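Local coordinates for acetyl transferase (Salmonella typhimurium, PDB 1S7K), which transfers an acetyl group, in all likelihood from acetyl-coenzyme A, to the N-terminal amine of ribosomal protein L7/L12, at residues Q115-L120 with N151-E156. Sequence-based numbering, arbitrary orientation.
Sequences QSLQAL and NHFTLE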
ATOM      1  N   GLN A 115      11.590 -21.463   4.930  1.00  6.50           N
ATOM      2  CA  GLN A 115      11.776 -21.760   6.337  1.00  8.20           C
ATOM      3  C   GLN A 115      11.986 -20.475   7.071  1.00  7.55           C
ATOM      4  O   GLN A 115      11.409 -20.284   8.153  1.00  8.21           O
ATOM      5  CB  GLN A 115      12.979 -22.716   6.577  1.00 10.66           C
ATOM      6  CG  GLN A 115      12.746 -24.107   6.045  1.00  7.60           C
ATOM      7  CD  GLN A 115      13.830 -25.055   6.436  1.00 12.46           C
ATOM      8  OE1 GLN A 115      13.576 -26.104   7.109  1.00 14.16           O
ATOM      9  NE2 GLN A 115      15.042 -24.726   6.051  1.00  7.24           N
ATOM     10  N   SER A 116      12.735 -19.547   6.471  1.00  8.19           N
ATOM     11  CA  SER A 116      12.972 -18.273   7.173  1.00 11.10           C
ATOM     12  C   SER A 116      11.669 -17.493   7.360  1.00  9.69           C
ATOM     13  O   SER A 116      11.395 -16.911   8.424  1.00 11.22           O
ATOM     14  CB  SER A 116      13.957 -17.392   6.391  1.00 11.20           C
ATOM     15  OG  SER A 116      15.245 -17.986   6.496  1.00 12.65           O
ATOM     16  N   LEU A 117      10.846 -17.508   6.324  1.00 11.49           N
ATOM     17  CA  LEU A 117       9.582 -16.744   6.415  1.00 10.11           C
ATOM     18  C   LEU A 117       8.615 -17.365   7.413  1.00 10.47           C
ATOM     19  O   LEU A 117       8.021 -16.628   8.201  1.00  9.85           O
ATOM     20  CB  LEU A 117       8.956 -16.617   5.035  1.00 11.25           C
ATOM     21  CG  LEU A 117       7.583 -15.928   4.993  1.00 10.87           C
ATOM     22  CD1 LEU A 117       7.658 -14.484   5.570  1.00 10.52           C
ATOM     23  CD2 LEU A 117       7.100 -15.941   3.535  1.00  9.68           C
ATOM     24  N   GLN A 118       8.517 -18.697   7.480  1.00  9.54           N
ATOM     25  CA  GLN A 118       7.580 -19.270   8.443  1.00 11.72           C
ATOM     26  C   GLN A 118       8.034 -18.932   9.846  1.00 12.10           C
ATOM     27  O   GLN A 118       7.199 -18.635  10.724  1.00 11.58           O
ATOM     28  CB  GLN A 118       7.482 -20.790   8.287  1.00 14.14           C
ATOM     29  CG  GLN A 118       7.111 -21.149   6.853  1.00 17.68           C
ATOM     30  CD  GLN A 118       6.427 -22.485   6.806  1.00 23.28           C
ATOM     31  OE1 GLN A 118       6.719 -23.363   7.655  1.00 26.44           O
ATOM     32  NE2 GLN A 118       5.508 -22.667   5.856  1.00 22.92           N
ATOM     33  N   ALA A 119       9.355 -18.903  10.044  1.00 11.06           N
ATOM     34  CA  ALA A 119       9.889 -18.610  11.372  1.00 12.51           C
ATOM     35  C   ALA A 119       9.620 -17.173  11.746  1.00 11.32           C
ATOM     36  O   ALA A 119       9.217 -16.893  12.883  1.00 11.20           O
ATOM     37  CB  ALA A 119      11.408 -18.871  11.418  1.00 12.94           C
ATOM     38  N   LEU A 120       9.819 -16.278  10.772  1.00 11.12           N
ATOM     39  CA  LEU A 120       9.642 -14.847  10.995  1.00 11.76           C
ATOM     40  C   LEU A 120       8.199 -14.538  11.330  1.00 12.67           C
ATOM     41  O   LEU A 120       7.954 -13.762  12.261  1.00 12.44           O
ATOM     42  CB  LEU A 120      10.103 -14.031   9.776  1.00 11.99           C
ATOM     43  CG  LEU A 120       9.854 -12.529   9.799  1.00 15.39           C
ATOM     44  CD1 LEU A 120      10.551 -11.938  11.047  1.00 15.20           C
ATOM     45  CD2 LEU A 120      10.338 -11.869   8.453  1.00 16.06           C
ATOM     46  N   ASN A 151       4.111 -21.663   1.433  1.00 15.45           N
ATOM     47  CA  ASN A 151       3.997 -21.208   2.781  1.00 12.77           C
ATOM     48  C   ASN A 151       2.566 -20.909   3.205  1.00 13.49           C
ATOM     49  O   ASN A 151       2.322 -20.139   4.107  1.00 14.80           O
ATOM     50  CB  ASN A 151       4.972 -20.061   2.942  1.00 14.50           C
ATOM     51  CG  ASN A 151       6.416 -20.573   2.787  1.00 19.09           C
ATOM     52  OD1 ASN A 151       6.992 -21.051   3.770  1.00 22.37           O
ATOM     53  ND2 ASN A 151       6.971 -20.558   1.534  1.00 15.97           N
ATOM     54  N   HIS A 152       1.671 -21.545   2.479  1.00 12.98           N
ATOM     55  CA  HIS A 152       0.224 -21.563   2.733  1.00 15.51           C
ATOM     56  C   HIS A 152      -0.462 -20.226   2.719  1.00 14.62           C
ATOM     57  O   HIS A 152      -1.345 -19.965   3.572  1.00 17.86           O
ATOM     58  CB  HIS A 152      -0.007 -22.253   4.078  1.00 15.53           C
ATOM     59  CG  HIS A 152       0.917 -23.410   4.310  1.00 18.33           C
ATOM     60  ND1 HIS A 152       0.849 -24.576   3.578  1.00 19.17           N
ATOM     61  CD2 HIS A 152       2.003 -23.532   5.117  1.00 18.97           C
ATOM     62  CE1 HIS A 152       1.854 -25.373   3.916  1.00 18.37           C
ATOM     63  NE2 HIS A 152       2.567 -24.762   4.845  1.00 17.54           N
ATOM     64  N   PHE A 153      -0.035 -19.345   1.805  1.00 13.04           N
ATOM     65  CA  PHE A 153      -0.700 -18.053   1.683  1.00 12.02           C
ATOM     66  C   PHE A 153      -1.944 -18.270   0.808  1.00 11.91           C
ATOM     67  O   PHE A 153      -1.949 -19.129  -0.085  1.00 12.36           O
ATOM     68  CB  PHE A 153       0.198 -17.009   0.991  1.00 11.03           C
ATOM     69  CG  PHE A 153       1.265 -16.393   1.883  1.00  8.92           C
ATOM     70  CD1 PHE A 153       2.310 -17.154   2.393  1.00 10.72           C
ATOM     71  CD2 PHE A 153       1.189 -15.042   2.245  1.00  9.70           C
ATOM     72  CE1 PHE A 153       3.260 -16.582   3.247  1.00 11.34           C
ATOM     73  CE2 PHE A 153       2.117 -14.448   3.092  1.00  8.76           C
ATOM     74  CZ  PHE A 153       3.162 -15.217   3.608  1.00 11.43           C
ATOM     75  N   THR A 154      -2.984 -17.477   1.022  1.00 11.23           N
ATOM     76  CA  THR A 154      -4.191 -17.608   0.215  1.00 11.23           C
ATOM     77  C   THR A 154      -4.145 -16.507  -0.818  1.00 10.51           C
ATOM     78  O   THR A 154      -3.809 -15.383  -0.459  1.00  9.75           O
ATOM     79  CB  THR A 154      -5.441 -17.402   1.104  1.00 10.18           C
ATOM     80  OG1 THR A 154      -5.513 -18.491   2.038  1.00 13.37           O
ATOM     81  CG2 THR A 154      -6.713 -17.383   0.204  1.00 11.61           C
ATOM     82  N   LEU A 155      -4.392 -16.832  -2.099  1.00  8.26           N
ATOM     83  CA  LEU A 155      -4.423 -15.792  -3.141  1.00  8.49           C
ATOM     84  C   LEU A 155      -5.756 -15.039  -2.962  1.00  9.23           C
ATOM     85  O   LEU A 155      -6.839 -15.625  -3.100  1.00  9.48           O
ATOM     86  CB  LEU A 155      -4.372 -16.425  -4.544  1.00 10.40           C
ATOM     87  CG  LEU A 155      -4.450 -15.454  -5.766  1.00 11.46           C
ATOM     88  CD1 LEU A 155      -3.278 -14.522  -5.786  1.00  9.98           C
ATOM     89  CD2 LEU A 155      -4.451 -16.248  -7.043  1.00 10.64           C
ATOM     90  N   GLU A 156      -5.647 -13.765  -2.606  1.00  6.65           N
ATOM     91  CA  GLU A 156      -6.803 -12.884  -2.399  1.00  8.91           C
ATOM     92  C   GLU A 156      -7.256 -12.157  -3.643  1.00 10.13           C
ATOM     93  O   GLU A 156      -8.426 -11.712  -3.710  1.00 10.67           O
ATOM     94  CB  GLU A 156      -6.466 -11.845  -1.341  1.00  5.83           C
ATOM     95  CG  GLU A 156      -6.230 -12.488   0.018  1.00  7.32           C
ATOM     96  CD  GLU A 156      -5.996 -11.421   1.094  1.00  7.62           C
ATOM     97  OE1 GLU A 156      -6.294 -11.674   2.257  1.00 10.44           O
ATOM     98  OE2 GLU A 156      -5.499 -10.338   0.769  1.00  9.91           O
TER
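A Schellman motif ending helix 142-150 of this GNAT fold packs against helix 112-127, bringing N151 onto Q118 and F153 onto L117 beside the coenzyme A site. H152, at positive phi, is the C' residue of the motif: the backbone N-H groups of H152 and F153 return to carbonyls of the last turn of helix 142-150, and the chain then enters strand 154-165. N151 turns its side chain toward helix 112-127. Its ND2 donates to V147 O of helix 142-150 and to the hydroxyl of S114 in helix 112-127, a residue that binds coenzyme A. N151 OD1 accepts a weak bond from Q118 NE2 at 3.0 Å, bent to 122° at the hydrogen. The two amide planes stand 80° apart. With Q118 CG anti to its own carbonyl carbon (chi1 -55°), the nearly extended side chain comes up against N151 OD1 at two points, Q118 CG lying 3.1 Å from this oxygen and the amide nitrogen beside it. Q118 NE2 also comes obliquely to the imidazole, 3.7 Å from H152 CD2. On the buried side, L117 and F153 reach toward each other from opposing directions. F153 thus touches both L117 of helix 112-127 and Y175 of strand 168-178. L117 CD2 approaches the ring obliquely, lying 3.9 Å from F153 CE1 and 4.0 Å from F153 CZ, while N151 CB sits in the ring plane at the phenyl edge.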